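Local coordinates for cytolethal distending toxin protein B (Haemophilus ducreyi, PDB 1SR4), which is the probable catalytic, DNase I-like subunit of a three-chain bacterial genotoxin, thought to damage the DNA of host cells and so arrest their cell cycle, at residues H113-V118 with L150-F155; V169-V174 with D222-R227; W23-R28 with L244-T249. One frame throughout, in Å; residues are numbered along the deposited sequence.

Interaction 1. Residues H113-V118 with L150-F155; sequences HSDSSV and LIRNIF
L150 meets the loop that follows strand 108-112 from the side: its CD1 rests 3.8 Å from S114 N and equally near the carbonyl carbon of H113, while its CB lies beside that of S114. Because CG stands anti to the backbone N (chi1 -174°), the isobutyl group runs along the loop backbone and also reaches V137 of strand 132-138, so the residue joins the loop to the sheet beneath helix 147-159. R152 and N153, adjacent on the helix, hold D115 and H113. R152 extends over the surface and bends at its third torsion, which swings its guanidinium back to D115. A single nitrogen, NH2, carries the salt bridge, 2.6 Å from D115 OD1 and 2.9 Å from D115 OD2; its hydrogen bond, to OD1, is bent and comes on the syn side, somewhat out of the carboxylate plane, with D115 at the guanidinium edge and the two flat groups 23° apart. The side chain of N153 sets out toward the loop, and its ND2 donates to H113 O at 2.7 Å in an almost linear bond (175°) that lies in the plane of the amide. The other end of that amide, OD1, takes a weak bond from R152 NH1. The loop is pinned from the helix start as well, since D115 N is hydrogen-bonded to S149 OG. The contact thus exemplifies a helix flank holding an irregular loop through one backbone carbonyl and one carboxylate. The nearby arginine charge may polarise the N153 amide modestly and would be expected to favour the ionised form of D115.

Interaction 2. Residues V169-V174 with D222-R227; sequences VYSWMV and DAHLPR
S171 OG is at the centre of the first shell: it accepts a hydrogen bond from A223 N at 3.0 Å (152°) at the start of strand 171-175. The methyl of A223 lies against two backbone carbonyls, its CB 3.5 Å from V169 O and a little farther from Y170 O. A water joins the two sides, 2.9 Å from S171 OG and donating a weak hydrogen bond to D222 OD1.

Behind this first shell stands the fold of the loop itself. D222 opens a type I beta turn closed by L225, and its CG, anti to the backbone N (chi1 -179°), brings the carboxylate back over the turn. OD1 accepts from H224 N at 2.7 Å, above the carboxylate plane, which makes an Asx turn; it also takes ND1 of H224 at 2.9 Å on its syn lone pair, in the plane of the imidazole. Farther out, D222 N is bonded to Q230 OE1, and strand 216-221, which leads into the turn, pairs with strand 171-175 through W172 and H221.

The ND1 bond fixes the rotation of the H224 ring, while the H224 N bond holds the turn; two donors on OD1 would tend to favour ionised D222, although the nearby E233 carboxylate would oppose this.

Interaction 3. Residues W23-R28 with L244-T249; sequences WNINVR and LRSQIT
N26 lays its carboxamide across the backbone of Q247 to T249, one end giving and the other receiving. ND2 donates to Q247 O at 3.0 Å in a nearly straight bond (167°) that keeps within the plane of the amide. OD1 takes two donors from a single residue: T249 OG1 at 2.7 Å, close to the line of the C=O bond, and T249 N at 2.8 Å, tilted 33° from the carbonyl plane. T249 can offer both because its hydroxyl sits between its own backbone N and carbonyl carbon (chi1 60°), on the side that faces the asparagine. Next to this polar core I25 supplies a hydrophobic flank, its CG2 lying 3.6 Å from S246 CB and its CD1 approaching the T249 methyl. The serine hydroxyl has its own partner in Q29 NE2, one turn farther along helix 20-31. That helix widens here, with a pi-type turn in which R28 N reaches back to W23 O, and W10 of strand 7-11 lies against both N26 and T249. Here a buried asparagine on helix 20-31 binds the main chain and one hydroxyl of an irregular loop between strands 235-239 and 255-259. The loop also faces the other toxin chains, for Q247 NE2 bonds to R19 O of the cytolethal distending toxin protein C chain and S149 O of the subunit A chain. With three bonds gripping one amide, both its ends are bonded, and the opposite roles of OD1 and ND2 settle the flip, consistent with the helix holding the loop's course where it meets the other two toxin chains.

How the interactions relate
Starting from the N terminus, helix 20-31 supplies the first half of interaction 3, whose partner arrives only after strand 235-239; it therefore closes a loop of more than 200 residues and encloses the other two contacts. Within that span interaction 1 closes first, joining the loop after strand 108-112 to helix 147-159, and interaction 2 follows in series, tying strand 171-175 to the turn after strand 216-221. Those two neighbours touch: I154 and F155 of the helix pack on W172, and I154 also on V174. Interaction 3 lies on the opposite side of the chain's centre, its centre about 32 Å from each of theirs, where the chain meets its partner subunits.

Interaction 1. Residues H113-V118 with L150-F155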
loop_
_atom_site.group_PDB
_atom_site.type_symbol
_atom_site.label_atom_id
_atom_site.label_comp_id
_atom_site.label_asym_id
_atom_site.label_seq_id
_atom_site.Cartn_x
_atom_site.Cartn_y
_atom_site.Cartn_z
ATOM N N HIS B 113 -8.524 -2.547 27.247
ATOM C CA HIS B 113 -7.267 -3.161 27.653
ATOM C C HIS B 113 -7.395 -4.664 27.762
ATOM O O HIS B 113 -8.504 -5.195 27.884
ATOM C CB HIS B 113 -6.815 -2.609 29.010
ATOM C CG HIS B 113 -6.444 -1.160 28.975
ATOM N ND1 HIS B 113 -7.375 -0.150 29.082
ATOM C CD2 HIS B 113 -5.246 -0.553 28.790
ATOM C CE1 HIS B 113 -6.768 1.018 28.959
ATOM N NE2 HIS B 113 -5.476 0.801 28.780
ATOM N N SER B 114 -6.254 -5.348 27.707
ATOM C CA SER B 114 -6.224 -6.796 27.862
ATOM C C SER B 114 -6.005 -7.000 29.372
ATOM O O SER B 114 -6.011 -6.028 30.118
ATOM C CB SER B 114 -5.068 -7.385 27.061
ATOM O OG SER B 114 -3.855 -6.706 27.355
ATOM N N ASP B 115 -5.809 -8.239 29.813
ATOM C CA ASP B 115 -5.596 -8.515 31.236
ATOM C C ASP B 115 -4.353 -7.834 31.803
ATOM O O ASP B 115 -3.323 -7.732 31.134
ATOM C CB ASP B 115 -5.466 -10.021 31.496
ATOM C CG ASP B 115 -6.809 -10.736 31.527
ATOM O OD1 ASP B 115 -7.854 -10.055 31.613
ATOM O OD2 ASP B 115 -6.814 -11.988 31.480
ATOM N N SER B 116 -4.457 -7.380 33.049
ATOM C CA SER B 116 -3.335 -6.738 33.724
ATOM C C SER B 116 -2.146 -7.685 33.714
ATOM O O SER B 116 -2.290 -8.879 33.960
ATOM C CB SER B 116 -3.704 -6.398 35.175
ATOM O OG SER B 116 -4.623 -5.315 35.223
ATOM N N SER B 117 -0.969 -7.155 33.421
ATOM C CA SER B 117 0.231 -7.988 33.387
ATOM C C SER B 117 1.436 -7.074 33.478
ATOM O O SER B 117 1.311 -5.872 33.247
ATOM C CB SER B 117 0.283 -8.793 32.081
ATOM O OG SER B 117 0.780 -8.000 31.013
ATOM N N VAL B 118 2.602 -7.633 33.798
ATOM C CA VAL B 118 3.805 -6.817 33.914
ATOM C C VAL B 118 4.397 -6.490 32.546
ATOM O O VAL B 118 5.399 -5.786 32.452
ATOM C CB VAL B 118 4.875 -7.523 34.774
ATOM C CG1 VAL B 118 4.312 -7.785 36.189
ATOM C CG2 VAL B 118 5.300 -8.827 34.106
ATOM N N LEU B 150 -7.609 -9.781 25.368
ATOM C CA LEU B 150 -7.995 -8.538 24.692
ATOM C C LEU B 150 -9.336 -8.778 23.977
ATOM O O LEU B 150 -10.268 -7.992 24.117
ATOM C CB LEU B 150 -6.928 -8.110 23.677
ATOM C CG LEU B 150 -7.129 -6.743 23.003
ATOM C CD1 LEU B 150 -7.188 -5.657 24.063
ATOM C CD2 LEU B 150 -5.986 -6.463 22.025
ATOM N N ILE B 151 -9.427 -9.874 23.227
ATOM C CA ILE B 151 -10.653 -10.227 22.509
ATOM C C ILE B 151 -11.802 -10.453 23.513
ATOM O O ILE B 151 -12.918 -9.965 23.315
ATOM C CB ILE B 151 -10.454 -11.524 21.662
ATOM C CG1 ILE B 151 -9.332 -11.318 20.629
ATOM C CG2 ILE B 151 -11.770 -11.923 20.972
ATOM C CD1 ILE B 151 -9.516 -10.118 19.773
ATOM N N ARG B 152 -11.530 -11.195 24.586
ATOM C CA ARG B 152 -12.543 -11.443 25.609
ATOM C C ARG B 152 -13.052 -10.139 26.222
ATOM O O ARG B 152 -14.264 -9.960 26.396
ATOM C CB ARG B 152 -11.991 -12.359 26.716
ATOM C CG ARG B 152 -12.946 -12.513 27.917
ATOM C CD ARG B 152 -12.378 -13.429 28.999
ATOM N NE ARG B 152 -11.020 -13.048 29.381
ATOM C CZ ARG B 152 -10.696 -11.886 29.939
ATOM N NH1 ARG B 152 -11.636 -10.987 30.188
ATOM N NH2 ARG B 152 -9.431 -11.615 30.236
ATOM N N ASN B 153 -12.153 -9.213 26.548
ATOM C CA ASN B 153 -12.599 -7.958 27.144
ATOM C C ASN B 153 -13.435 -7.145 26.154
ATOM O O ASN B 153 -14.380 -6.461 26.546
ATOM C CB ASN B 153 -11.415 -7.128 27.647
ATOM C CG ASN B 153 -10.806 -7.697 28.923
ATOM O OD1 ASN B 153 -11.396 -8.559 29.566
ATOM N ND2 ASN B 153 -9.631 -7.206 29.298
ATOM N N ILE B 154 -13.090 -7.209 24.872
ATOM C CA ILE B 154 -13.867 -6.487 23.869
ATOM C C ILE B 154 -15.257 -7.120 23.829
ATOM O O ILE B 154 -16.269 -6.421 23.818
ATOM C CB ILE B 154 -13.199 -6.568 22.467
ATOM C CG1 ILE B 154 -11.917 -5.716 22.461
ATOM C CG2 ILE B 154 -14.178 -6.103 21.383
ATOM C CD1 ILE B 154 -11.091 -5.855 21.199
ATOM N N PHE B 155 -15.299 -8.450 23.822
ATOM C CA PHE B 155 -16.570 -9.180 23.796
ATOM C C PHE B 155 -17.484 -8.778 24.962
ATOM O O PHE B 155 -18.642 -8.404 24.760
ATOM C CB PHE B 155 -16.315 -10.691 23.863
ATOM C CG PHE B 155 -17.575 -11.521 23.950
ATOM C CD1 PHE B 155 -18.374 -11.720 22.830
ATOM C CD2 PHE B 155 -17.966 -12.088 25.160
ATOM C CE1 PHE B 155 -19.552 -12.474 22.918
ATOM C CE2 PHE B 155 -19.134 -12.839 25.257
ATOM C CZ PHE B 155 -19.928 -13.033 24.136
#

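Interaction 2. Residues V169-V174 with D222-R227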
loop_
_atom_site.group_PDB
_atom_site.type_symbol
_atom_site.label_atom_id
_atom_site.label_comp_id
_atom_site.label_asym_id
_atom_site.label_seq_id
_atom_site.Cartn_x
_atom_site.Cartn_y
_atom_site.Cartn_z
ATOM N N VAL B 169 -26.757 -4.811 20.087
ATOM C CA VAL B 169 -27.019 -4.968 18.667
ATOM C C VAL B 169 -25.798 -4.530 17.840
ATOM O O VAL B 169 -25.855 -4.490 16.615
ATOM C CB VAL B 169 -28.241 -4.142 18.221
ATOM C CG1 VAL B 169 -29.494 -4.630 18.952
ATOM C CG2 VAL B 169 -27.995 -2.658 18.476
ATOM N N TYR B 170 -24.696 -4.209 18.510
ATOM C CA TYR B 170 -23.505 -3.759 17.792
ATOM C C TYR B 170 -22.682 -4.892 17.198
ATOM O O TYR B 170 -22.489 -5.936 17.826
ATOM C CB TYR B 170 -22.576 -2.962 18.710
ATOM C CG TYR B 170 -23.046 -1.589 19.140
ATOM C CD1 TYR B 170 -24.228 -1.026 18.654
ATOM C CD2 TYR B 170 -22.288 -0.845 20.035
ATOM C CE1 TYR B 170 -24.634 0.254 19.060
ATOM C CE2 TYR B 170 -22.678 0.415 20.444
ATOM C CZ TYR B 170 -23.843 0.961 19.957
ATOM O OH TYR B 170 -24.181 2.228 20.348
ATOM N N SER B 171 -22.209 -4.682 15.978
ATOM C CA SER B 171 -21.322 -5.633 15.340
ATOM C C SER B 171 -19.948 -4.999 15.573
ATOM O O SER B 171 -19.829 -3.774 15.566
ATOM C CB SER B 171 -21.606 -5.720 13.838
ATOM O OG SER B 171 -22.753 -6.505 13.571
ATOM N N TRP B 172 -18.921 -5.808 15.806
ATOM C CA TRP B 172 -17.580 -5.271 16.015
ATOM C C TRP B 172 -16.537 -6.113 15.283
ATOM O O TRP B 172 -16.717 -7.315 15.099
ATOM C CB TRP B 172 -17.223 -5.164 17.506
ATOM C CG TRP B 172 -17.471 -6.385 18.354
ATOM C CD1 TRP B 172 -18.591 -6.660 19.084
ATOM C CD2 TRP B 172 -16.550 -7.452 18.620
ATOM N NE1 TRP B 172 -18.421 -7.823 19.795
ATOM C CE2 TRP B 172 -17.178 -8.329 19.529
ATOM C CE3 TRP B 172 -15.253 -7.752 18.177
ATOM C CZ2 TRP B 172 -16.557 -9.485 20.011
ATOM C CZ3 TRP B 172 -14.631 -8.909 18.658
ATOM C CH2 TRP B 172 -15.288 -9.757 19.565
ATOM N N MET B 173 -15.457 -5.453 14.872
ATOM C CA MET B 173 -14.370 -6.061 14.113
ATOM C C MET B 173 -13.029 -5.599 14.704
ATOM O O MET B 173 -12.784 -4.403 14.813
ATOM C CB MET B 173 -14.482 -5.566 12.678
ATOM C CG MET B 173 -14.012 -6.497 11.629
ATOM S SD MET B 173 -14.278 -5.731 10.016
ATOM C CE MET B 173 -13.103 -6.602 9.117
ATOM N N VAL B 174 -12.170 -6.546 15.063
ATOM C CA VAL B 174 -10.863 -6.251 15.644
ATOM C C VAL B 174 -9.843 -6.586 14.553
ATOM O O VAL B 174 -9.704 -7.741 14.167
ATOM C CB VAL B 174 -10.634 -7.120 16.898
ATOM C CG1 VAL B 174 -9.282 -6.807 17.511
ATOM C CG2 VAL B 174 -11.754 -6.862 17.896
ATOM N N ASP B 222 -20.523 -10.630 14.248
ATOM C CA ASP B 222 -21.603 -10.059 13.454
ATOM C C ASP B 222 -22.896 -10.251 14.236
ATOM O O ASP B 222 -23.383 -11.369 14.359
ATOM C CB ASP B 222 -21.727 -10.765 12.110
ATOM C CG ASP B 222 -22.825 -10.171 11.245
ATOM O OD1 ASP B 222 -23.736 -9.506 11.785
ATOM O OD2 ASP B 222 -22.788 -10.375 10.021
ATOM N N ALA B 223 -23.444 -9.164 14.761
ATOM C CA ALA B 223 -24.674 -9.235 15.546
ATOM C C ALA B 223 -25.846 -9.870 14.795
ATOM O O ALA B 223 -26.818 -10.298 15.419
ATOM C CB ALA B 223 -25.065 -7.842 16.024
ATOM N N HIS B 224 -25.764 -9.914 13.463
ATOM C CA HIS B 224 -26.828 -10.499 12.646
ATOM C C HIS B 224 -26.770 -12.012 12.636
ATOM O O HIS B 224 -27.680 -12.664 12.143
ATOM C CB HIS B 224 -26.737 -10.045 11.186
ATOM C CG HIS B 224 -26.947 -8.583 10.986
ATOM N ND1 HIS B 224 -25.938 -7.658 11.143
ATOM C CD2 HIS B 224 -28.045 -7.886 10.621
ATOM C CE1 HIS B 224 -26.407 -6.452 10.879
ATOM N NE2 HIS B 224 -27.683 -6.563 10.561
ATOM N N LEU B 225 -25.693 -12.579 13.155
ATOM C CA LEU B 225 -25.570 -14.025 13.138
ATOM C C LEU B 225 -25.608 -14.614 14.541
ATOM O O LEU B 225 -25.083 -14.032 15.486
ATOM C CB LEU B 225 -24.286 -14.427 12.401
ATOM C CG LEU B 225 -24.148 -13.976 10.931
ATOM C CD1 LEU B 225 -22.787 -14.415 10.385
ATOM C CD2 LEU B 225 -25.271 -14.577 10.078
ATOM N N PRO B 226 -26.243 -15.780 14.696
ATOM C CA PRO B 226 -26.317 -16.392 16.025
ATOM C C PRO B 226 -25.017 -17.078 16.441
ATOM O O PRO B 226 -24.111 -17.286 15.625
ATOM C CB PRO B 226 -27.470 -17.399 15.887
ATOM C CG PRO B 226 -28.221 -16.941 14.637
ATOM C CD PRO B 226 -27.103 -16.498 13.745
ATOM N N ARG B 227 -24.942 -17.427 17.720
ATOM C CA ARG B 227 -23.785 -18.120 18.257
ATOM C C ARG B 227 -23.532 -19.356 17.403
ATOM O O ARG B 227 -24.473 -19.983 16.916
ATOM C CB ARG B 227 -24.036 -18.545 19.710
ATOM C CG ARG B 227 -22.907 -19.386 20.302
ATOM C CD ARG B 227 -23.111 -19.681 21.782
ATOM N NE ARG B 227 -23.312 -18.460 22.557
ATOM C CZ ARG B 227 -22.931 -18.300 23.821
ATOM N NH1 ARG B 227 -23.164 -17.150 24.442
ATOM N NH2 ARG B 227 -22.307 -19.283 24.461
HETATM O O HOH W 1 -22.729 -6.686 10.726
#

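Interaction 3. Residues W23-R28 with L244-T249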
loop_
_atom_site.group_PDB
_atom_site.type_symbol
_atom_site.label_atom_id
_atom_site.label_comp_id
_atom_site.label_asym_id
_atom_site.label_seq_id
_atom_site.Cartn_x
_atom_site.Cartn_y
_atom_site.Cartn_z
ATOM N N TRP B 23 3.320 7.250 4.812
ATOM C CA TRP B 23 1.927 7.685 4.776
ATOM C C TRP B 23 1.612 8.203 3.368
ATOM O O TRP B 23 0.544 7.931 2.824
ATOM C CB TRP B 23 1.669 8.841 5.747
ATOM C CG TRP B 23 1.501 8.462 7.178
ATOM C CD1 TRP B 23 2.483 8.379 8.124
ATOM C CD2 TRP B 23 0.275 8.155 7.843
ATOM N NE1 TRP B 23 1.944 8.044 9.338
ATOM C CE2 TRP B 23 0.589 7.901 9.200
ATOM C CE3 TRP B 23 -1.066 8.078 7.428
ATOM C CZ2 TRP B 23 -0.383 7.573 10.147
ATOM C CZ3 TRP B 23 -2.038 7.753 8.374
ATOM C CH2 TRP B 23 -1.689 7.503 9.718
ATOM N N ASN B 24 2.544 8.942 2.776
ATOM C CA ASN B 24 2.293 9.516 1.460
ATOM C C ASN B 24 2.456 8.598 0.273
ATOM O O ASN B 24 1.933 8.887 -0.801
ATOM C CB ASN B 24 3.103 10.789 1.291
ATOM C CG ASN B 24 2.571 11.903 2.164
ATOM O OD1 ASN B 24 1.416 12.317 2.020
ATOM N ND2 ASN B 24 3.387 12.369 3.097
ATOM N N ILE B 25 3.166 7.490 0.462
ATOM C CA ILE B 25 3.308 6.519 -0.611
ATOM C C ILE B 25 2.210 5.457 -0.449
ATOM O O ILE B 25 1.242 5.427 -1.219
ATOM C CB ILE B 25 4.696 5.838 -0.581
ATOM C CG1 ILE B 25 5.776 6.878 -0.903
ATOM C CG2 ILE B 25 4.745 4.643 -1.580
ATOM C CD1 ILE B 25 7.197 6.365 -0.729
ATOM N N ASN B 26 2.315 4.624 0.586
ATOM C CA ASN B 26 1.352 3.539 0.763
ATOM C C ASN B 26 -0.026 3.840 1.372
ATOM O O ASN B 26 -1.052 3.419 0.817
ATOM C CB ASN B 26 2.015 2.408 1.544
ATOM C CG ASN B 26 3.270 1.897 0.864
ATOM O OD1 ASN B 26 4.364 1.975 1.416
ATOM N ND2 ASN B 26 3.118 1.377 -0.348
ATOM N N VAL B 27 -0.078 4.533 2.507
ATOM C CA VAL B 27 -1.388 4.819 3.087
ATOM C C VAL B 27 -2.282 5.562 2.090
ATOM O O VAL B 27 -3.452 5.242 1.976
ATOM C CB VAL B 27 -1.281 5.620 4.394
ATOM C CG1 VAL B 27 -2.683 5.988 4.905
ATOM C CG2 VAL B 27 -0.575 4.780 5.447
ATOM N N ARG B 28 -1.737 6.531 1.355
ATOM C CA ARG B 28 -2.547 7.244 0.373
ATOM C C ARG B 28 -3.113 6.283 -0.672
ATOM O O ARG B 28 -4.270 6.381 -1.051
ATOM C CB ARG B 28 -1.727 8.333 -0.327
ATOM C CG ARG B 28 -1.165 9.392 0.618
ATOM C CD ARG B 28 -0.353 10.445 -0.137
ATOM N NE ARG B 28 -1.240 11.316 -0.870
ATOM C CZ ARG B 28 -1.497 12.569 -0.540
ATOM N NH1 ARG B 28 -0.918 13.125 0.509
ATOM N NH2 ARG B 28 -2.381 13.240 -1.240
ATOM N N LEU B 244 -1.904 -1.237 -4.624
ATOM C CA LEU B 244 -0.505 -0.831 -4.778
ATOM C C LEU B 244 -0.054 -0.339 -6.159
ATOM O O LEU B 244 -0.442 -0.888 -7.187
ATOM C CB LEU B 244 0.406 -1.982 -4.320
ATOM C CG LEU B 244 0.001 -2.634 -2.990
ATOM C CD1 LEU B 244 1.020 -3.692 -2.605
ATOM C CD2 LEU B 244 -0.086 -1.584 -1.892
ATOM N N ARG B 245 0.771 0.708 -6.152
ATOM C CA ARG B 245 1.341 1.296 -7.370
ATOM C C ARG B 245 2.810 1.595 -7.047
ATOM O O ARG B 245 3.501 2.239 -7.821
ATOM C CB ARG B 245 0.645 2.612 -7.702
ATOM C CG ARG B 245 -0.890 2.560 -7.666
ATOM C CD ARG B 245 -1.453 1.794 -8.839
ATOM N NE ARG B 245 -2.920 1.912 -8.916
ATOM C CZ ARG B 245 -3.775 0.995 -8.463
ATOM N NH1 ARG B 245 -3.328 -0.121 -7.889
ATOM N NH2 ARG B 245 -5.083 1.187 -8.591
ATOM N N SER B 246 3.265 1.097 -5.893
ATOM C CA SER B 246 4.620 1.335 -5.392
ATOM C C SER B 246 5.117 0.203 -4.507
ATOM O O SER B 246 4.362 -0.685 -4.122
ATOM C CB SER B 246 4.639 2.583 -4.493
ATOM O OG SER B 246 4.252 3.766 -5.174
ATOM N N GLN B 247 6.395 0.285 -4.156
ATOM C CA GLN B 247 6.993 -0.647 -3.215
ATOM C C GLN B 247 6.196 -0.454 -1.907
ATOM O O GLN B 247 5.702 0.657 -1.627
ATOM C CB GLN B 247 8.452 -0.250 -2.968
ATOM C CG GLN B 247 9.103 -0.847 -1.717
ATOM C CD GLN B 247 9.230 -2.358 -1.786
ATOM O OE1 GLN B 247 8.240 -3.065 -2.030
ATOM N NE2 GLN B 247 10.445 -2.868 -1.567
ATOM N N ILE B 248 6.037 -1.526 -1.134
ATOM C CA ILE B 248 5.366 -1.444 0.165
ATOM C C ILE B 248 6.524 -1.099 1.083
ATOM O O ILE B 248 7.483 -1.867 1.180
ATOM C CB ILE B 248 4.737 -2.794 0.583
ATOM C CG1 ILE B 248 3.650 -3.182 -0.418
ATOM C CG2 ILE B 248 4.097 -2.674 1.982
ATOM C CD1 ILE B 248 2.857 -4.405 -0.007
ATOM N N THR B 249 6.444 0.058 1.741
ATOM C CA THR B 249 7.542 0.530 2.576
ATOM C C THR B 249 7.706 -0.004 4.007
ATOM O O THR B 249 8.280 0.672 4.869
ATOM C CB THR B 249 7.554 2.076 2.610
ATOM O OG1 THR B 249 6.321 2.557 3.156
ATOM C CG2 THR B 249 7.714 2.628 1.208
#